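Local coordinates for protein phenolic acid decarboxylase (Sedimentibacter hydroxybenzoicus, PDB 7AE5) that catalyses the reversible, non-oxidative decarboxylation of 4-hydroxybenzoate and 3,4-dihydroxybenzoate in anaerobic detoxification, using prenylated FMN, at residues C[140-152]-C[203-217]. Sequence-based numbering, arbitrary orientation.
Sequences GFYISKASVVTAD and IAITIGNNPLVTFMA. With RB (rubidium ion), chain R.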
ATOM      1  N   GLY C 140      22.784 -18.470  36.812  1.00 49.27           N
ATOM      2  CA  GLY C 140      22.936 -18.783  38.213  1.00 49.73           C
ATOM      3  C   GLY C 140      21.670 -18.467  38.976  1.00 49.57           C
ATOM      4  O   GLY C 140      20.597 -18.306  38.394  1.00 49.53           O
ATOM      5  N   PHE C 141      21.804 -18.381  40.298  1.00 49.76           N
ATOM      6  CA  PHE C 141      20.700 -17.987  41.165  1.00 49.70           C
ATOM      7  C   PHE C 141      20.651 -16.466  41.230  1.00 48.14           C
ATOM      8  O   PHE C 141      21.682 -15.817  41.428  1.00 47.50           O
ATOM      9  CB  PHE C 141      20.864 -18.583  42.564  1.00 50.72           C
ATOM     10  CG  PHE C 141      21.141 -20.064  42.568  1.00 52.15           C
ATOM     11  CD1 PHE C 141      20.591 -20.894  41.602  1.00 53.04           C
ATOM     12  CD2 PHE C 141      21.954 -20.624  43.539  1.00 52.78           C
ATOM     13  CE1 PHE C 141      20.851 -22.254  41.606  1.00 54.59           C
ATOM     14  CE2 PHE C 141      22.216 -21.983  43.549  1.00 54.14           C
ATOM     15  CZ  PHE C 141      21.664 -22.798  42.583  1.00 55.08           C
ATOM     16  N   TYR C 142      19.459 -15.901  41.059  1.00 45.14           N
ATOM     17  CA  TYR C 142      19.306 -14.470  40.845  1.00 43.62           C
ATOM     18  C   TYR C 142      18.486 -13.824  41.951  1.00 44.33           C
ATOM     19  O   TYR C 142      17.483 -14.382  42.405  1.00 45.45           O
ATOM     20  CB  TYR C 142      18.637 -14.192  39.501  1.00 42.34           C
ATOM     21  CG  TYR C 142      19.603 -13.934  38.368  1.00 41.09           C
ATOM     22  CD1 TYR C 142      20.234 -14.983  37.713  1.00 42.12           C
ATOM     23  CD2 TYR C 142      19.872 -12.640  37.943  1.00 39.18           C
ATOM     24  CE1 TYR C 142      21.112 -14.750  36.669  1.00 41.22           C
ATOM     25  CE2 TYR C 142      20.747 -12.398  36.904  1.00 38.10           C
ATOM     26  CZ  TYR C 142      21.362 -13.455  36.271  1.00 39.04           C
ATOM     27  OH  TYR C 142      22.231 -13.208  35.238  1.00 38.10           O
ATOM     28  N   ILE C 143      18.927 -12.643  42.374  1.00 47.48           N
ATOM     29  CA  ILE C 143      18.110 -11.730  43.164  1.00 48.52           C
ATOM     30  C   ILE C 143      17.437 -10.787  42.173  1.00 46.79           C
ATOM     31  O   ILE C 143      18.093  -9.936  41.569  1.00 45.72           O
ATOM     32  CB  ILE C 143      18.953 -10.961  44.188  1.00 50.04           C
ATOM     33  CG1 ILE C 143      19.696 -11.932  45.106  1.00 50.92           C
ATOM     34  CG2 ILE C 143      18.084 -10.019  45.000  1.00 51.87           C
ATOM     35  CD1 ILE C 143      20.801 -11.282  45.902  1.00 51.94           C
ATOM     36  N   SER C 144      16.125 -10.941  41.998  1.00 48.27           N
ATOM     37  CA  SER C 144      15.420 -10.330  40.880  1.00 45.73           C
ATOM     38  C   SER C 144      14.509  -9.174  41.271  1.00 45.49           C
ATOM     39  O   SER C 144      13.846  -8.610  40.394  1.00 43.27           O
ATOM     40  CB  SER C 144      14.601 -11.394  40.143  1.00 45.19           C
ATOM     41  OG  SER C 144      13.413 -11.694  40.853  1.00 46.31           O
ATOM     42  N   LYS C 145      14.454  -8.797  42.549  1.00 46.45           N
ATOM     43  CA  LYS C 145      13.540  -7.739  42.965  1.00 46.24           C
ATOM     44  C   LYS C 145      14.202  -6.777  43.946  1.00 49.53           C
ATOM     45  O   LYS C 145      13.536  -6.231  44.831  1.00 49.83           O
ATOM     46  CB  LYS C 145      12.271  -8.327  43.582  1.00 46.61           C
ATOM     47  CG  LYS C 145      11.042  -7.447  43.441  1.00 46.70           C
ATOM     48  CD  LYS C 145       9.895  -7.993  44.261  1.00 48.53           C
ATOM     49  CE  LYS C 145       8.640  -7.168  44.071  1.00 48.95           C
ATOM     50  NZ  LYS C 145       7.487  -7.794  44.773  1.00 51.22           N
ATOM     51  N   ALA C 146      15.504  -6.555  43.801  1.00 48.16           N
ATOM     52  CA  ALA C 146      16.216  -5.668  44.705  1.00 52.24           C
ATOM     53  C   ALA C 146      16.062  -4.213  44.279  1.00 52.57           C
ATOM     54  O   ALA C 146      15.880  -3.902  43.098  1.00 50.04           O
ATOM     55  CB  ALA C 146      17.697  -6.037  44.760  1.00 51.92           C
ATOM     56  N   SER C 147      16.131  -3.319  45.262  1.00 60.71           N
ATOM     57  CA  SER C 147      16.162  -1.877  45.033  1.00 61.86           C
ATOM     58  C   SER C 147      17.578  -1.393  45.323  1.00 64.27           C
ATOM     59  O   SER C 147      18.018  -1.396  46.478  1.00 64.83           O
ATOM     60  CB  SER C 147      15.131  -1.162  45.903  1.00 60.64           C
ATOM     61  OG  SER C 147      13.868  -1.798  45.818  1.00 57.32           O
ATOM     62  N   VAL C 148      18.285  -0.976  44.276  1.00 47.55           N
ATOM     63  CA  VAL C 148      19.719  -0.712  44.337  1.00 48.57           C
ATOM     64  C   VAL C 148      19.943   0.790  44.436  1.00 50.89           C
ATOM     65  O   VAL C 148      19.429   1.559  43.612  1.00 51.47           O
ATOM     66  CB  VAL C 148      20.437  -1.301  43.111  1.00 46.34           C
ATOM     67  CG1 VAL C 148      21.806  -0.662  42.929  1.00 47.73           C
ATOM     68  CG2 VAL C 148      20.543  -2.814  43.235  1.00 45.21           C
ATOM     69  N   VAL C 149      20.728   1.206  45.429  1.00 57.39           N
ATOM     70  CA  VAL C 149      20.897   2.611  45.787  1.00 59.83           C
ATOM     71  C   VAL C 149      22.302   3.061  45.409  1.00 61.47           C
ATOM     72  O   VAL C 149      23.292   2.441  45.817  1.00 61.18           O
ATOM     73  CB  VAL C 149      20.640   2.838  47.286  1.00 60.16           C
ATOM     74  CG1 VAL C 149      20.419   4.313  47.570  1.00 62.37           C
ATOM     75  CG2 VAL C 149      19.452   2.011  47.750  1.00 58.55           C
ATOM     76  N   THR C 150      22.384   4.142  44.634  1.00 67.50           N
ATOM     77  CA  THR C 150      23.640   4.797  44.291  1.00 69.44           C
ATOM     78  C   THR C 150      23.515   6.290  44.567  1.00 72.17           C
ATOM     79  O   THR C 150      22.421   6.810  44.801  1.00 72.21           O
ATOM     80  CB  THR C 150      24.027   4.571  42.821  1.00 68.64           C
ATOM     81  OG1 THR C 150      23.392   5.560  41.999  1.00 70.09           O
ATOM     82  CG2 THR C 150      23.623   3.185  42.351  1.00 65.13           C
ATOM     83  N   ALA C 151      24.653   6.979  44.534  1.00 95.95           N
ATOM     84  CA  ALA C 151      24.717   8.420  44.757  1.00 98.52           C
ATOM     85  C   ALA C 151      26.126   8.887  44.411  1.00100.27           C
ATOM     86  O   ALA C 151      26.978   8.098  43.991  1.00 99.37           O
ATOM     87  CB  ALA C 151      24.352   8.792  46.197  1.00 98.75           C
ATOM     88  N   ASP C 152      26.364  10.185  44.592  1.00112.03           N
ATOM     89  CA  ASP C 152      27.711  10.714  44.435  1.00113.61           C
ATOM     90  C   ASP C 152      28.391  10.837  45.793  1.00114.19           C
ATOM     91  O   ASP C 152      27.773  11.305  46.756  1.00114.90           O
ATOM     92  CB  ASP C 152      27.684  12.082  43.753  1.00115.68           C
ATOM     93  N   ILE C 203      27.712   0.792  46.507  1.00 67.10           N
ATOM     94  CA  ILE C 203      26.273   0.687  46.296  1.00 66.46           C
ATOM     95  C   ILE C 203      25.660  -0.036  47.487  1.00 63.61           C
ATOM     96  O   ILE C 203      26.348  -0.701  48.265  1.00 61.65           O
ATOM     97  CB  ILE C 203      25.896  -0.052  44.986  1.00 65.10           C
ATOM     98  CG1 ILE C 203      25.951  -1.568  45.183  1.00 60.67           C
ATOM     99  CG2 ILE C 203      26.783   0.377  43.824  1.00 68.15           C
ATOM    100  CD1 ILE C 203      25.415  -2.347  44.006  1.00 59.30           C
ATOM    101  N   ALA C 204      24.345   0.108  47.622  1.00 55.74           N
ATOM    102  CA  ALA C 204      23.561  -0.622  48.605  1.00 54.01           C
ATOM    103  C   ALA C 204      22.437  -1.359  47.894  1.00 52.90           C
ATOM    104  O   ALA C 204      21.766  -0.795  47.024  1.00 55.12           O
ATOM    105  CB  ALA C 204      22.986   0.313  49.672  1.00 56.88           C
ATOM    106  N   ILE C 205      22.242  -2.622  48.258  1.00 54.25           N
ATOM    107  CA  ILE C 205      21.248  -3.488  47.631  1.00 53.10           C
ATOM    108  C   ILE C 205      20.243  -3.878  48.706  1.00 54.70           C
ATOM    109  O   ILE C 205      20.570  -4.645  49.620  1.00 54.78           O
ATOM    110  CB  ILE C 205      21.890  -4.729  46.996  1.00 50.19           C
ATOM    111  CG1 ILE C 205      22.908  -4.321  45.931  1.00 49.60           C
ATOM    112  CG2 ILE C 205      20.831  -5.631  46.391  1.00 49.24           C
ATOM    113  CD1 ILE C 205      23.834  -5.442  45.522  1.00 48.16           C
ATOM    114  N   THR C 206      19.025  -3.353  48.603  1.00 58.89           N
ATOM    115  CA  THR C 206      17.982  -3.610  49.586  1.00 61.19           C
ATOM    116  C   THR C 206      16.979  -4.620  49.045  1.00 61.03           C
ATOM    117  O   THR C 206      16.548  -4.530  47.890  1.00 58.86           O
ATOM    118  CB  THR C 206      17.262  -2.318  49.978  1.00 63.87           C
ATOM    119  OG1 THR C 206      16.450  -1.868  48.887  1.00 64.81           O
ATOM    120  CG2 THR C 206      18.272  -1.237  50.340  1.00 64.40           C
ATOM    121  N   ILE C 207      16.610  -5.582  49.890  1.00 55.74           N
ATOM    122  CA  ILE C 207      15.710  -6.670  49.531  1.00 54.47           C
ATOM    123  C   ILE C 207      14.580  -6.720  50.548  1.00 56.39           C
ATOM    124  O   ILE C 207      14.814  -6.581  51.755  1.00 58.56           O
ATOM    125  CB  ILE C 207      16.456  -8.021  49.474  1.00 53.76           C
ATOM    126  CG1 ILE C 207      17.650  -7.933  48.519  1.00 50.25           C
ATOM    127  CG2 ILE C 207      15.516  -9.143  49.056  1.00 53.13           C
ATOM    128  CD1 ILE C 207      18.663  -9.043  48.698  1.00 49.49           C
ATOM    129  N   GLY C 208      13.355  -6.916  50.064  1.00 52.12           N
ATOM    130  CA  GLY C 208      12.197  -6.965  50.936  1.00 53.09           C
ATOM    131  C   GLY C 208      11.787  -5.591  51.423  1.00 54.15           C
ATOM    132  O   GLY C 208      12.194  -5.164  52.507  1.00 55.68           O
ATOM    133  N   ASN C 209      10.972  -4.891  50.637  1.00 56.32           N
ATOM    134  CA  ASN C 209      10.682  -3.489  50.890  1.00 57.17           C
ATOM    135  C   ASN C 209       9.184  -3.225  50.861  1.00 57.21           C
ATOM    136  O   ASN C 209       8.387  -4.042  50.390  1.00 56.30           O
ATOM    137  CB  ASN C 209      11.368  -2.583  49.856  1.00 56.46           C
ATOM    138  CG  ASN C 209      12.869  -2.519  50.041  1.00 56.96           C
ATOM    139  OD1 ASN C 209      13.360  -2.040  51.063  1.00 58.19           O
ATOM    140  ND2 ASN C 209      13.608  -2.993  49.045  1.00 57.27           N
ATOM    141  N   ASN C 210       8.824  -2.059  51.397  1.00 61.02           N
ATOM    142  CA  ASN C 210       7.551  -1.385  51.180  1.00 61.02           C
ATOM    143  C   ASN C 210       7.236  -1.460  49.689  1.00 59.14           C
ATOM    144  O   ASN C 210       8.093  -1.117  48.864  1.00 58.46           O
ATOM    145  CB  ASN C 210       7.660   0.060  51.685  1.00 62.35           C
ATOM    146  CG  ASN C 210       6.432   0.913  51.386  1.00 62.36           C
ATOM    147  OD1 ASN C 210       5.449   0.459  50.805  1.00 61.38           O
ATOM    148  ND2 ASN C 210       6.498   2.174  51.792  1.00 63.55           N
ATOM    149  N   PRO C 211       6.045  -1.929  49.304  1.00 53.29           N
ATOM    150  CA  PRO C 211       5.751  -2.080  47.868  1.00 51.56           C
ATOM    151  C   PRO C 211       5.893  -0.797  47.067  1.00 52.21           C
ATOM    152  O   PRO C 211       6.163  -0.865  45.861  1.00 52.82           O
ATOM    153  CB  PRO C 211       4.305  -2.600  47.859  1.00 51.31           C
ATOM    154  CG  PRO C 211       3.770  -2.327  49.236  1.00 53.10           C
ATOM    155  CD  PRO C 211       4.950  -2.445  50.142  1.00 54.16           C
ATOM    156  N   LEU C 212       5.729   0.373  47.691  1.00 58.77           N
ATOM    157  CA  LEU C 212       5.902   1.620  46.952  1.00 59.79           C
ATOM    158  C   LEU C 212       7.371   1.906  46.672  1.00 61.21           C
ATOM    159  O   LEU C 212       7.691   2.583  45.688  1.00 62.32           O
ATOM    160  CB  LEU C 212       5.280   2.793  47.711  1.00 59.98           C
ATOM    161  CG  LEU C 212       3.796   3.062  47.460  1.00 59.46           C
ATOM    162  CD1 LEU C 212       3.514   3.224  45.972  1.00 59.07           C
ATOM    163  CD2 LEU C 212       2.939   1.974  48.063  1.00 59.55           C
ATOM    164  N   VAL C 213       8.273   1.412  47.521  1.00 51.30           N
ATOM    165  CA  VAL C 213       9.699   1.590  47.273  1.00 51.20           C
ATOM    166  C   VAL C 213      10.120   0.801  46.040  1.00 50.36           C
ATOM    167  O   VAL C 213      10.798   1.325  45.148  1.00 51.42           O
ATOM    168  CB  VAL C 213      10.513   1.181  48.511  1.00 52.51           C
ATOM    169  CG1 VAL C 213      11.999   1.155  48.184  1.00 52.22           C
ATOM    170  CG2 VAL C 213      10.226   2.125  49.664  1.00 54.43           C
ATOM    171  N   THR C 214       9.721  -0.472  45.974  1.00 48.64           N
ATOM    172  CA  THR C 214       9.963  -1.270  44.776  1.00 47.91           C
ATOM    173  C   THR C 214       9.323  -0.626  43.554  1.00 48.41           C
ATOM    174  O   THR C 214       9.878  -0.682  42.450  1.00 49.02           O
ATOM    175  CB  THR C 214       9.423  -2.688  44.974  1.00 46.58           C
ATOM    176  OG1 THR C 214       9.954  -3.242  46.185  1.00 47.68           O
ATOM    177  CG2 THR C 214       9.810  -3.581  43.805  1.00 46.52           C
ATOM    178  N   PHE C 215       8.156  -0.004  43.739  1.00 51.24           N
ATOM    179  CA  PHE C 215       7.487   0.685  42.640  1.00 51.69           C
ATOM    180  C   PHE C 215       8.346   1.822  42.100  1.00 53.31           C
ATOM    181  O   PHE C 215       8.609   1.896  40.894  1.00 53.97           O
ATOM    182  CB  PHE C 215       6.128   1.205  43.107  1.00 50.87           C
ATOM    183  CG  PHE C 215       5.168   1.499  41.988  1.00 50.71           C
ATOM    184  CD1 PHE C 215       4.680   0.479  41.186  1.00 49.82           C
ATOM    185  CD2 PHE C 215       4.744   2.795  41.745  1.00 51.39           C
ATOM    186  CE1 PHE C 215       3.788   0.749  40.161  1.00 49.50           C
ATOM    187  CE2 PHE C 215       3.854   3.072  40.721  1.00 51.15           C
ATOM    188  CZ  PHE C 215       3.376   2.046  39.929  1.00 50.15           C
ATOM    189  N   MET C 216       8.798   2.722  42.978  1.00 47.91           N
ATOM    190  CA  MET C 216       9.652   3.816  42.528  1.00 49.37           C
ATOM    191  C   MET C 216      10.969   3.298  41.973  1.00 49.84           C
ATOM    192  O   MET C 216      11.516   3.865  41.019  1.00 50.81           O
ATOM    193  CB  MET C 216       9.922   4.791  43.667  1.00 49.75           C
ATOM    194  CG  MET C 216      10.870   5.892  43.262  1.00 51.20           C
ATOM    195  SD  MET C 216      12.602   5.393  43.392  1.00 51.55           S
ATOM    196  CE  MET C 216      12.569   4.379  44.885  1.00 50.65           C
ATOM    197  N   ALA C 217      11.509   2.237  42.576  1.00 46.52           N
ATOM    198  CA  ALA C 217      12.748   1.663  42.066  1.00 45.82           C
ATOM    199  C   ALA C 217      12.547   1.109  40.664  1.00 44.36           C
ATOM    200  O   ALA C 217      13.428   1.231  39.804  1.00 44.68           O
ATOM    201  CB  ALA C 217      13.254   0.578  43.017  1.00 46.26           C
TER
HETATM  202 RB    RB R 502      13.595   5.116  40.674  1.00367.38          RB
HETATM  203  O   HOH W   1      12.412  -3.921  46.471  1.00 50.77           O
HETATM  204  O   HOH W   2      12.826  -7.488  47.127  1.00 59.00           O
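Thr206 holds OG1 between its backbone N and carbonyl carbon (chi1 71°), which swings the hydroxyl across to strand 147-150, while Ser147 keeps OG beside its own N (chi1 -48°) and turns it to helix 211-217. The two strands, 147-150 and 203-207, are antiparallel neighbours in the large curled sheet of the UbiD family's FMN-binding domain. Ser147 O is gripped twice by one residue: Thr206 OG1 donates to it on a lone pair at 2.9 Å, and Thr206 N comes from above the carbonyl plane at 3.1 Å. The hydroxyl is itself held from two directions, donating to Ser147 O and accepting from Asn209 ND2; the other end of that amide, OD1, bonds Ser257. Further along, Val149 N donates to Ala204 O at 2.8 Å, and Ala204 N returns a bond to Val149 O.

On the face of Val148 and Ile205 apolar side chains pack: the two lie side by side, CG2 of Val148 3.9 Å from CG1 of Ile205. Ala146 CB sits closer still, 3.6 Å from Ile205 CG2, and Ile143 crosses Ile207 at about a right angle. On the face of Ser147 and Thr206, helix 211-217 closes over the sheet, its Ala217 CB against Ser147 and near the predicted flavin-binding Thr166. The helix also carries Met216, whose O and SD bind a rubidium ion together with Glu227, a predicted manganese ligand. Between sheet and helix a water bonds to Lys145 O, Ser147 OG and Asn209 ND2, all on buried residues, and donates to Thr214 OG1 at 2.6 Å.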